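Local coordinates for Mlr3007 protein (Mesorhizobium loti, PDB 3QQM) that probably transfers the amino group of leucine, isoleucine and valine to 2-oxoglutarate, using pyridoxal 5'-phosphate as its cofactor, at residues K97-R102 with Q136-L141; F16-T21 with L75-N80; V165-R170 with E191-S196. All blocks are in the same frame, centred on the assembly; numbering follows the deposited sequence.

Contact 1. Residues K97-R102 with Q136-L141. With EDO (1,2-ethanediol), chain B; EDO (1,2-ethanediol), chain T.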
loop_
_atom_site.group_PDB
_atom_site.type_symbol
_atom_site.label_atom_id
_atom_site.label_comp_id
_atom_site.label_asym_id
_atom_site.label_seq_id
_atom_site.Cartn_x
_atom_site.Cartn_y
_atom_site.Cartn_z
ATOM N N LYS A 97 -5.603 17.682 6.901
ATOM C CA LYS A 97 -4.383 17.028 7.351
ATOM C C LYS A 97 -3.368 16.864 6.227
ATOM O O LYS A 97 -3.707 16.384 5.155
ATOM C CB LYS A 97 -4.717 15.656 7.938
ATOM C CG LYS A 97 -3.547 14.908 8.568
ATOM C CD LYS A 97 -2.963 15.627 9.785
ATOM C CE LYS A 97 -1.815 14.835 10.396
ATOM N NZ LYS A 97 -1.131 15.542 11.511
ATOM N N VAL A 98 -2.129 17.309 6.476
ATOM C CA VAL A 98 -1.038 17.159 5.521
ATOM C C VAL A 98 0.040 16.323 6.188
ATOM O O VAL A 98 0.502 16.656 7.263
ATOM C CB VAL A 98 -0.436 18.510 5.077
ATOM C CG1 VAL A 98 0.794 18.282 4.167
ATOM C CG2 VAL A 98 -1.485 19.360 4.358
ATOM N N TRP A 99 0.392 15.207 5.565
ATOM C CA TRP A 99 1.436 14.301 6.056
ATOM C C TRP A 99 2.844 14.768 5.686
ATOM O O TRP A 99 3.094 15.158 4.536
ATOM C CB TRP A 99 1.203 12.899 5.478
ATOM C CG TRP A 99 0.344 12.027 6.311
ATOM C CD1 TRP A 99 -0.587 12.419 7.235
ATOM C CD2 TRP A 99 0.176 10.623 6.159
ATOM N NE1 TRP A 99 -1.208 11.333 7.770
ATOM C CE2 TRP A 99 -0.784 10.214 7.108
ATOM C CE3 TRP A 99 0.786 9.663 5.360
ATOM C CZ2 TRP A 99 -1.144 8.898 7.274
ATOM C CZ3 TRP A 99 0.434 8.361 5.523
ATOM C CH2 TRP A 99 -0.527 7.979 6.480
ATOM N N ILE A 100 3.739 14.731 6.680
ATOM C CA ILE A 100 5.125 15.108 6.508
ATOM C C ILE A 100 5.888 13.874 6.072
ATOM O O ILE A 100 5.762 12.817 6.698
ATOM C CB ILE A 100 5.757 15.603 7.828
ATOM C CG1 ILE A 100 4.970 16.782 8.423
ATOM C CG2 ILE A 100 7.224 16.000 7.600
ATOM C CD1 ILE A 100 5.526 17.258 9.756
ATOM N N LEU A 101 6.673 14.002 5.003
ATOM C CA LEU A 101 7.465 12.881 4.494
ATOM C C LEU A 101 8.927 13.121 4.699
ATOM O O LEU A 101 9.375 14.262 4.638
ATOM C CB LEU A 101 7.244 12.704 2.986
ATOM C CG LEU A 101 5.808 12.590 2.537
ATOM C CD1 LEU A 101 5.754 12.491 1.034
ATOM C CD2 LEU A 101 5.150 11.391 3.182
ATOM N N ARG A 102 9.669 12.031 4.898
ATOM C CA ARG A 102 11.122 12.057 5.027
ATOM C C ARG A 102 11.679 10.861 4.228
ATOM O O ARG A 102 10.967 9.860 3.998
ATOM C CB ARG A 102 11.580 11.937 6.480
ATOM C CG ARG A 102 10.991 12.948 7.436
ATOM C CD ARG A 102 11.491 14.315 7.207
ATOM N NE ARG A 102 12.885 14.433 7.642
ATOM C CZ ARG A 102 13.272 14.861 8.849
ATOM N NH1 ARG A 102 12.382 15.225 9.777
ATOM N NH2 ARG A 102 14.560 14.919 9.124
ATOM N N GLN A 136 8.399 13.281 13.356
ATOM C CA GLN A 136 9.380 13.641 12.325
ATOM C C GLN A 136 8.847 13.309 10.916
ATOM O O GLN A 136 9.185 13.973 9.951
ATOM C CB GLN A 136 10.708 12.913 12.567
ATOM C CG GLN A 136 11.440 13.317 13.834
ATOM C CD GLN A 136 12.719 12.475 14.101
ATOM O OE1 GLN A 136 12.711 11.250 14.020
ATOM N NE2 GLN A 136 13.799 13.153 14.475
ATOM N N ALA A 137 8.026 12.260 10.820
ATOM C CA ALA A 137 7.446 11.845 9.549
ATOM C C ALA A 137 6.185 11.006 9.733
ATOM O O ALA A 137 6.167 10.031 10.472
ATOM C CB ALA A 137 8.486 11.062 8.723
ATOM N N ASP A 138 5.126 11.416 9.076
ATOM C CA ASP A 138 3.874 10.674 9.104
ATOM C C ASP A 138 4.063 9.465 8.192
ATOM O O ASP A 138 3.490 8.380 8.440
ATOM C CB ASP A 138 2.743 11.561 8.641
ATOM C CG ASP A 138 2.498 12.714 9.594
ATOM O OD1 ASP A 138 2.007 12.440 10.729
ATOM O OD2 ASP A 138 2.764 13.879 9.208
ATOM N N GLU A 139 4.922 9.638 7.169
ATOM C CA GLU A 139 5.256 8.565 6.232
ATOM C C GLU A 139 6.713 8.700 5.790
ATOM O O GLU A 139 7.238 9.790 5.652
ATOM C CB GLU A 139 4.286 8.568 5.038
ATOM C CG GLU A 139 4.553 7.561 3.894
ATOM C CD GLU A 139 4.536 6.084 4.334
ATOM O OE1 GLU A 139 5.232 5.729 5.300
ATOM O OE2 GLU A 139 3.901 5.257 3.629
ATOM N N VAL A 140 7.344 7.556 5.556
ATOM C CA VAL A 140 8.726 7.478 5.181
ATOM C C VAL A 140 8.839 6.915 3.789
ATOM O O VAL A 140 8.271 5.857 3.498
ATOM C CB VAL A 140 9.475 6.547 6.183
ATOM C CG1 VAL A 140 10.953 6.384 5.820
ATOM C CG2 VAL A 140 9.330 7.087 7.565
ATOM N N LEU A 141 9.579 7.603 2.925
ATOM C CA LEU A 141 9.775 7.131 1.576
ATOM C C LEU A 141 11.085 6.358 1.466
ATOM O O LEU A 141 12.043 6.618 2.210
ATOM C CB LEU A 141 9.804 8.289 0.576
ATOM C CG LEU A 141 8.627 9.274 0.552
ATOM C CD1 LEU A 141 8.791 10.270 -0.614
ATOM C CD2 LEU A 141 7.285 8.528 0.462
HETATM C C1 EDO B . 1.629 14.621 13.743
HETATM O O1 EDO B . 1.180 14.157 12.462
HETATM C C2 EDO B . 3.152 14.736 13.769
HETATM O O2 EDO B . 3.659 15.374 12.582
HETATM C C1 EDO T . 2.610 3.982 9.254
HETATM O O1 EDO T . 3.150 3.757 10.558
HETATM C C2 EDO T . 2.894 5.422 8.825
HETATM O O2 EDO T . 4.126 5.521 8.116
HETATM O O HOH W 1 1.440 16.204 9.842
#

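Contact 2. Residues F16-T21 with L75-N80. With EDO (1,2-ethanediol), chain Q.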
loop_
_atom_site.group_PDB
_atom_site.type_symbol
_atom_site.label_atom_id
_atom_site.label_comp_id
_atom_site.label_asym_id
_atom_site.label_seq_id
_atom_site.Cartn_x
_atom_site.Cartn_y
_atom_site.Cartn_z
ATOM N N PHE A 16 6.016 -16.297 4.648
ATOM C CA PHE A 16 5.203 -15.082 4.691
ATOM C C PHE A 16 3.731 -15.351 4.335
ATOM O O PHE A 16 3.384 -16.426 3.897
ATOM C CB PHE A 16 5.785 -14.037 3.757
ATOM C CG PHE A 16 5.847 -14.481 2.359
ATOM C CD1 PHE A 16 4.744 -14.338 1.528
ATOM C CD2 PHE A 16 7.009 -15.076 1.856
ATOM C CE1 PHE A 16 4.793 -14.777 0.232
ATOM C CE2 PHE A 16 7.071 -15.506 0.548
ATOM C CZ PHE A 16 5.979 -15.356 -0.271
ATOM N N GLU A 17 2.898 -14.347 4.549
ATOM C CA GLU A 17 1.496 -14.409 4.250
ATOM C C GLU A 17 1.166 -13.291 3.292
ATOM O O GLU A 17 1.896 -12.308 3.210
ATOM C CB GLU A 17 0.653 -14.222 5.521
ATOM C CG GLU A 17 0.921 -15.274 6.574
ATOM C CD GLU A 17 0.124 -15.083 7.862
ATOM O OE1 GLU A 17 -0.807 -14.267 7.897
ATOM O OE2 GLU A 17 0.427 -15.783 8.837
ATOM N N LEU A 18 0.104 -13.471 2.518
ATOM C CA LEU A 18 -0.368 -12.424 1.618
ATOM C C LEU A 18 -1.351 -11.592 2.418
ATOM O O LEU A 18 -2.129 -12.126 3.210
ATOM C CB LEU A 18 -1.023 -13.004 0.364
ATOM C CG LEU A 18 -0.010 -13.698 -0.546
ATOM C CD1 LEU A 18 -0.687 -14.475 -1.671
ATOM C CD2 LEU A 18 0.994 -12.654 -1.112
ATOM N N ILE A 19 -1.323 -10.292 2.188
ATOM C CA ILE A 19 -2.142 -9.350 2.913
ATOM C C ILE A 19 -2.900 -8.369 2.007
ATOM O O ILE A 19 -2.411 -7.955 0.943
ATOM C CB ILE A 19 -1.210 -8.522 3.854
ATOM C CG1 ILE A 19 -0.491 -9.442 4.849
ATOM C CG2 ILE A 19 -1.974 -7.435 4.616
ATOM C CD1 ILE A 19 -1.441 -10.196 5.753
ATOM N N GLU A 20 -4.101 -8.011 2.437
ATOM C CA GLU A 20 -4.943 -7.006 1.757
ATOM C C GLU A 20 -5.588 -6.170 2.857
ATOM O O GLU A 20 -6.162 -6.720 3.805
ATOM C CB GLU A 20 -6.025 -7.630 0.863
ATOM C CG GLU A 20 -5.505 -8.346 -0.366
ATOM C CD GLU A 20 -4.880 -7.404 -1.394
ATOM O OE1 GLU A 20 -5.263 -6.191 -1.428
ATOM O OE2 GLU A 20 -4.027 -7.874 -2.181
ATOM N N THR A 21 -5.466 -4.844 2.724
ATOM C CA THR A 21 -6.017 -3.908 3.669
ATOM C C THR A 21 -6.979 -3.033 2.892
ATOM O O THR A 21 -6.575 -2.275 1.998
ATOM C CB THR A 21 -4.911 -3.085 4.340
ATOM O OG1 THR A 21 -4.007 -3.978 4.986
ATOM C CG2 THR A 21 -5.491 -2.108 5.363
ATOM N N LEU A 75 -7.204 -8.589 5.560
ATOM C CA LEU A 75 -7.364 -9.974 5.091
ATOM C C LEU A 75 -5.976 -10.563 4.941
ATOM O O LEU A 75 -5.116 -9.915 4.359
ATOM C CB LEU A 75 -8.061 -9.998 3.746
ATOM C CG LEU A 75 -8.368 -11.363 3.144
ATOM C CD1 LEU A 75 -9.355 -12.150 4.019
ATOM C CD2 LEU A 75 -8.904 -11.198 1.695
ATOM N N ALA A 76 -5.746 -11.768 5.476
ATOM C CA ALA A 76 -4.435 -12.425 5.392
ATOM C C ALA A 76 -4.573 -13.878 4.962
ATOM O O ALA A 76 -5.486 -14.568 5.382
ATOM C CB ALA A 76 -3.689 -12.341 6.720
ATOM N N LEU A 77 -3.635 -14.322 4.128
ATOM C CA LEU A 77 -3.612 -15.682 3.613
ATOM C C LEU A 77 -2.239 -16.343 3.793
ATOM O O LEU A 77 -1.210 -15.794 3.394
ATOM C CB LEU A 77 -3.947 -15.647 2.129
ATOM C CG LEU A 77 -4.012 -16.968 1.375
ATOM C CD1 LEU A 77 -5.206 -17.816 1.862
ATOM C CD2 LEU A 77 -4.089 -16.685 -0.131
ATOM N N ALA A 78 -2.241 -17.523 4.387
ATOM C CA ALA A 78 -1.034 -18.311 4.576
ATOM C C ALA A 78 -0.941 -19.320 3.420
ATOM O O ALA A 78 -1.968 -19.692 2.823
ATOM C CB ALA A 78 -1.044 -19.036 5.925
ATOM N N ARG A 79 0.288 -19.738 3.111
ATOM C CA ARG A 79 0.563 -20.675 2.030
ATOM C C ARG A 79 -0.277 -21.967 2.109
ATOM O O ARG A 79 -0.604 -22.553 1.078
ATOM C CB ARG A 79 2.055 -21.008 2.017
ATOM C CG ARG A 79 2.510 -21.964 0.911
ATOM C CD ARG A 79 3.981 -22.282 1.057
ATOM N NE ARG A 79 4.780 -21.059 1.127
ATOM C CZ ARG A 79 5.184 -20.349 0.067
ATOM N NH1 ARG A 79 4.853 -20.716 -1.175
ATOM N NH2 ARG A 79 5.907 -19.247 0.245
ATOM N N ASN A 80 -0.632 -22.401 3.313
ATOM C CA ASN A 80 -1.456 -23.592 3.446
ATOM C C ASN A 80 -2.957 -23.331 3.200
ATOM O O ASN A 80 -3.778 -24.259 3.311
ATOM C CB ASN A 80 -1.229 -24.285 4.808
ATOM C CG ASN A 80 -1.545 -23.380 6.026
ATOM O OD1 ASN A 80 -2.233 -22.346 5.934
ATOM N ND2 ASN A 80 -1.034 -23.788 7.174
HETATM C C1 EDO Q . -3.390 -17.498 8.551
HETATM O O1 EDO Q . -2.375 -17.327 9.541
HETATM C C2 EDO Q . -3.722 -16.171 7.860
HETATM O O2 EDO Q . -3.595 -15.037 8.719
HETATM O O HOH W 2 2.477 -18.709 4.888
#

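Contact 3. Residues V165-R170 with E191-S196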
loop_
_atom_site.group_PDB
_atom_site.type_symbol
_atom_site.label_atom_id
_atom_site.label_comp_id
_atom_site.label_asym_id
_atom_site.label_seq_id
_atom_site.Cartn_x
_atom_site.Cartn_y
_atom_site.Cartn_z
ATOM N N VAL A 165 -1.119 16.006 -13.788
ATOM C CA VAL A 165 -0.982 14.568 -13.843
ATOM C C VAL A 165 -0.238 14.094 -12.593
ATOM O O VAL A 165 0.705 14.739 -12.164
ATOM C CB VAL A 165 -0.243 14.124 -15.116
ATOM C CG1 VAL A 165 0.082 12.636 -15.054
ATOM C CG2 VAL A 165 -1.079 14.447 -16.346
ATOM N N LEU A 166 -0.718 13.012 -11.981
ATOM C CA LEU A 166 -0.093 12.443 -10.797
ATOM C C LEU A 166 1.008 11.444 -11.230
ATOM O O LEU A 166 0.732 10.302 -11.583
ATOM C CB LEU A 166 -1.154 11.787 -9.907
ATOM C CG LEU A 166 -2.206 12.794 -9.327
ATOM C CD1 LEU A 166 -3.430 12.057 -8.752
ATOM C CD2 LEU A 166 -1.627 13.757 -8.290
ATOM N N ALA A 167 2.247 11.916 -11.250
ATOM C CA ALA A 167 3.398 11.106 -11.651
ATOM C C ALA A 167 3.714 10.191 -10.498
ATOM O O ALA A 167 3.916 10.658 -9.395
ATOM C CB ALA A 167 4.609 12.007 -12.004
ATOM N N THR A 168 3.698 8.890 -10.753
ATOM C CA THR A 168 3.945 7.878 -9.736
ATOM C C THR A 168 5.068 6.961 -10.228
ATOM O O THR A 168 5.127 6.659 -11.429
ATOM C CB THR A 168 2.654 7.067 -9.468
ATOM O OG1 THR A 168 2.792 6.328 -8.259
ATOM C CG2 THR A 168 2.318 6.111 -10.640
ATOM N N PRO A 169 5.972 6.528 -9.322
ATOM C CA PRO A 169 7.080 5.706 -9.754
ATOM C C PRO A 169 6.689 4.464 -10.587
ATOM O O PRO A 169 5.755 3.732 -10.242
ATOM C CB PRO A 169 7.733 5.312 -8.440
ATOM C CG PRO A 169 7.493 6.440 -7.571
ATOM C CD PRO A 169 6.104 6.861 -7.892
ATOM N N ARG A 170 7.438 4.259 -11.667
ATOM C CA ARG A 170 7.244 3.136 -12.576
ATOM C C ARG A 170 7.534 1.874 -11.813
ATOM O O ARG A 170 8.465 1.818 -11.033
ATOM C CB ARG A 170 8.159 3.282 -13.796
ATOM C CG ARG A 170 7.710 2.517 -14.991
ATOM C CD ARG A 170 8.469 2.921 -16.255
ATOM N NE ARG A 170 9.813 2.367 -16.295
ATOM C CZ ARG A 170 10.709 2.636 -17.242
ATOM N NH1 ARG A 170 10.450 3.525 -18.194
ATOM N NH2 ARG A 170 11.891 2.045 -17.206
ATOM N N GLU A 191 0.269 8.687 -13.962
ATOM C CA GLU A 191 1.117 8.186 -15.037
ATOM C C GLU A 191 2.423 7.716 -14.444
ATOM O O GLU A 191 2.886 8.253 -13.449
ATOM C CB GLU A 191 1.408 9.242 -16.088
ATOM C CG GLU A 191 0.236 9.552 -16.995
ATOM C CD GLU A 191 0.509 10.704 -17.947
ATOM O OE1 GLU A 191 1.681 11.180 -18.004
ATOM O OE2 GLU A 191 -0.463 11.136 -18.643
ATOM N N GLU A 192 2.998 6.691 -15.052
ATOM C CA GLU A 192 4.250 6.173 -14.579
ATOM C C GLU A 192 5.389 7.142 -14.881
ATOM O O GLU A 192 5.373 7.872 -15.884
ATOM C CB GLU A 192 4.525 4.762 -15.115
ATOM C CG GLU A 192 3.674 3.686 -14.389
ATOM C CD GLU A 192 4.103 2.275 -14.732
ATOM O OE1 GLU A 192 4.285 2.023 -15.927
ATOM O OE2 GLU A 192 4.251 1.428 -13.802
ATOM N N ALA A 193 6.341 7.191 -13.971
ATOM C CA ALA A 193 7.476 8.089 -14.125
ATOM C C ALA A 193 8.606 7.678 -13.193
ATOM O O ALA A 193 8.454 6.791 -12.403
ATOM C CB ALA A 193 7.042 9.558 -13.865
ATOM N N ILE A 194 9.745 8.335 -13.339
ATOM C CA ILE A 194 10.929 8.064 -12.544
ATOM C C ILE A 194 11.436 9.387 -11.981
ATOM O O ILE A 194 11.555 10.379 -12.698
ATOM C CB ILE A 194 12.024 7.447 -13.398
ATOM C CG1 ILE A 194 11.506 6.200 -14.113
ATOM C CG2 ILE A 194 13.227 7.092 -12.548
ATOM C CD1 ILE A 194 12.513 5.627 -15.154
ATOM N N TYR A 195 11.709 9.407 -10.693
ATOM C CA TYR A 195 12.216 10.613 -10.059
ATOM C C TYR A 195 12.875 10.318 -8.708
ATOM O O TYR A 195 12.606 9.304 -8.080
ATOM C CB TYR A 195 11.109 11.684 -9.936
ATOM C CG TYR A 195 9.788 11.222 -9.330
ATOM C CD1 TYR A 195 9.656 10.989 -7.970
ATOM C CD2 TYR A 195 8.659 11.121 -10.102
ATOM C CE1 TYR A 195 8.425 10.602 -7.424
ATOM C CE2 TYR A 195 7.420 10.774 -9.552
ATOM C CZ TYR A 195 7.317 10.500 -8.232
ATOM O OH TYR A 195 6.087 10.124 -7.729
ATOM N N SER A 196 13.753 11.220 -8.301
ATOM C CA SER A 196 14.486 11.124 -7.054
ATOM C C SER A 196 13.844 11.974 -5.985
ATOM O O SER A 196 12.908 12.709 -6.253
ATOM C CB SER A 196 15.892 11.667 -7.252
ATOM O OG SER A 196 15.821 13.037 -7.510
#

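Contact 1. Residues K97-R102 with Q136-L141
Asp138 meets both Trp99 and Ile100, and each part of its side chain does a different job. Its CB sits over one face of the indole, 3.6 Å from the centroid of the five-membered ring of Trp99, a CH-pi contact. With CG anti to its own carbonyl carbon (chi1 -65°), the carboxylate runs on to the backbone, where OD2 accepts the N-H of Ile100 at 2.8 Å through its anti lone pair; the bond is nearly straight (176°). Asp138 N returns a bond to Ile100 O, again at 2.8 Å and in the carbonyl plane. A short acid suits this place because it grips the N-H of the same residue whose C=O its backbone binds. The other oxygen, OD1, takes a hydroxyl of an ethanediol whose O1 also accepts from Lys97 NZ, and a water links NZ, Val98 O and OD2. Lys97 NZ and Asp138 OD1 are 4.5 Å apart, too far for a salt bridge.

Farther along, Leu101 CD2 packs 3.5 Å from Glu139 CB. The Glu139 chain bends at chi2 (60°), bringing OE1 back to Val140 N, while Thr153 and Thr155 also bind its carboxylate. The aliphatic part of Arg102 lies against the small Ala137, CG to CB 3.4 Å, and NH1 reaches Gln136 O by a weak bond near the guanidinium plane. Leu141 N closes on Arg102 O at 2.9 Å, and Val140 turns to helix 123-130, touching Ala128 and Arg129. Two adjacent parallel strands linked through that helix form a beta-alpha-beta crossover in the mixed sheet of this class-IV aminotransferase, and the connection carries Lys118, which holds the cofactor as a Schiff base.

Contact 2. Residues F16-T21 with L75-N80
Leu18 and Leu77 face each other as a hydrogen-bonded pair of an antiparallel beta ladder, in the four-stranded sheet to which strands 17-25 and 71-78 belong. Leu18 N gives to Leu77 O at 2.8 Å, and Leu77 N answers to Leu18 O. Farther on, Glu20 and Leu75 exchange a matching couple, of which Leu75 N to Glu20 O is almost straight (178°). Between these, Ile19 and Ala76 form a non-hydrogen-bonded pair on the other face. There Ile19 sends CD1 back over the partner strand, nominally 3.3 Å from Ala76 CB, closer than methyl groups normally pack and so doubtful in detail; the small alanine keeps this side of the strand low.

On the Ile19 face, Glu17 is extended beyond CG, which lifts its carboxylate off the sheet face to an ethanediol; OE1 receives its O2 at 3.0 Å, and OE2 a weaker bond from O1. The opposite face is mostly apolar and is covered by helices: Leu18 touches Leu40 and Ala44 of helix 33-47, while Leu75 lies on Leu40 and on Ile56, Val59 and Leu60 of helix 53-64. Leucines suit this side because their branched ends fill the layer between sheet and helices. Glu20, also on it, leads its buried carboxylate away to a salt bridge with Arg39 and a hydrogen bond with His36.

Beyond these pairs, Arg79 is held by a salt bridge to Asp15, and Ser120, two residues after the cofactor-bearing Lys118, bonds Glu17 N through OG. Arg79 NH2 lies 3.9 Å from Phe16 CZ; the planes are 78° apart, and because Arg79 CZ is 5.6 Å from the Phe16 ring centroid any cation-pi attraction is at most weak. A water links the two segments here, giving to Phe16 O at 2.6 Å and accepting from Arg79 N at 3.0 Å.

Contact 3. Residues V165-R170 with E191-S196
Tyr195 lays the hydroxyl end of its ring alongside Ala167 and Pro169: CE2 is 3.9 Å from Ala167 CB, and Pro169 CD comes within 3.3 Å of Tyr195 OH. The hydroxyl gives its proton to Ala167 O at 2.8 Å, approaching from above the carbonyl plane (38° out of it). Tyr195 CG stands between its backbone N and carbonyl carbon (chi1 50°), which brings the ring edge-on to Ala167. With a phenylalanine here, Ala167 O would probably lose this hydrogen-bond donor and the ring edge would be left without its tie to the strand.

The two strands are parallel neighbours of a beta-alpha-beta unit, strand 166-169, helix 179-186 and strand 190-193. Thr168 bonds the second strand twice, its N-H giving to Glu191 O and its C=O receiving Ala193 N, with Thr168 O to Ala193 N at 2.9 Å. Pro169 has no N-H to offer, and Arg170 N makes the next bond, to Ala193 O.

At the solvent side, Val165 CG1 lies against the extended Glu191 chain, 3.5 Å from its CD. Arg170 bends at chi3, and Ile194 CD1 rests over the centre of its guanidinium, while the guanidinium's charge is met by Asp172. Glu192 passes CG of Arg170 at about a right angle, its OE1 3.6 Å away, and its OE2 makes a salt bridge with Arg181 of the connecting helix and accepts Leu171 N.

How the contacts relate
The contacts follow one another along the chain, contact 2 first and contact 3 last, and fall into two groups in space. Contact 2 lies across the chain's centre from the other two: its centre is about 27 Å from that of contact 1 and about 28 Å from that of contact 3. Contacts 1 and 3 are closer, with centres about 19 Å and nearest atoms about 7 Å apart, yet they do not touch. Lys118, with its pyridoxal phosphate, lies in the connection between the two segments of contact 1, and Ser120 just after it reaches strand 17-25 of contact 2. This agrees with a cofactor held between two domains, as in class-IV aminotransferases.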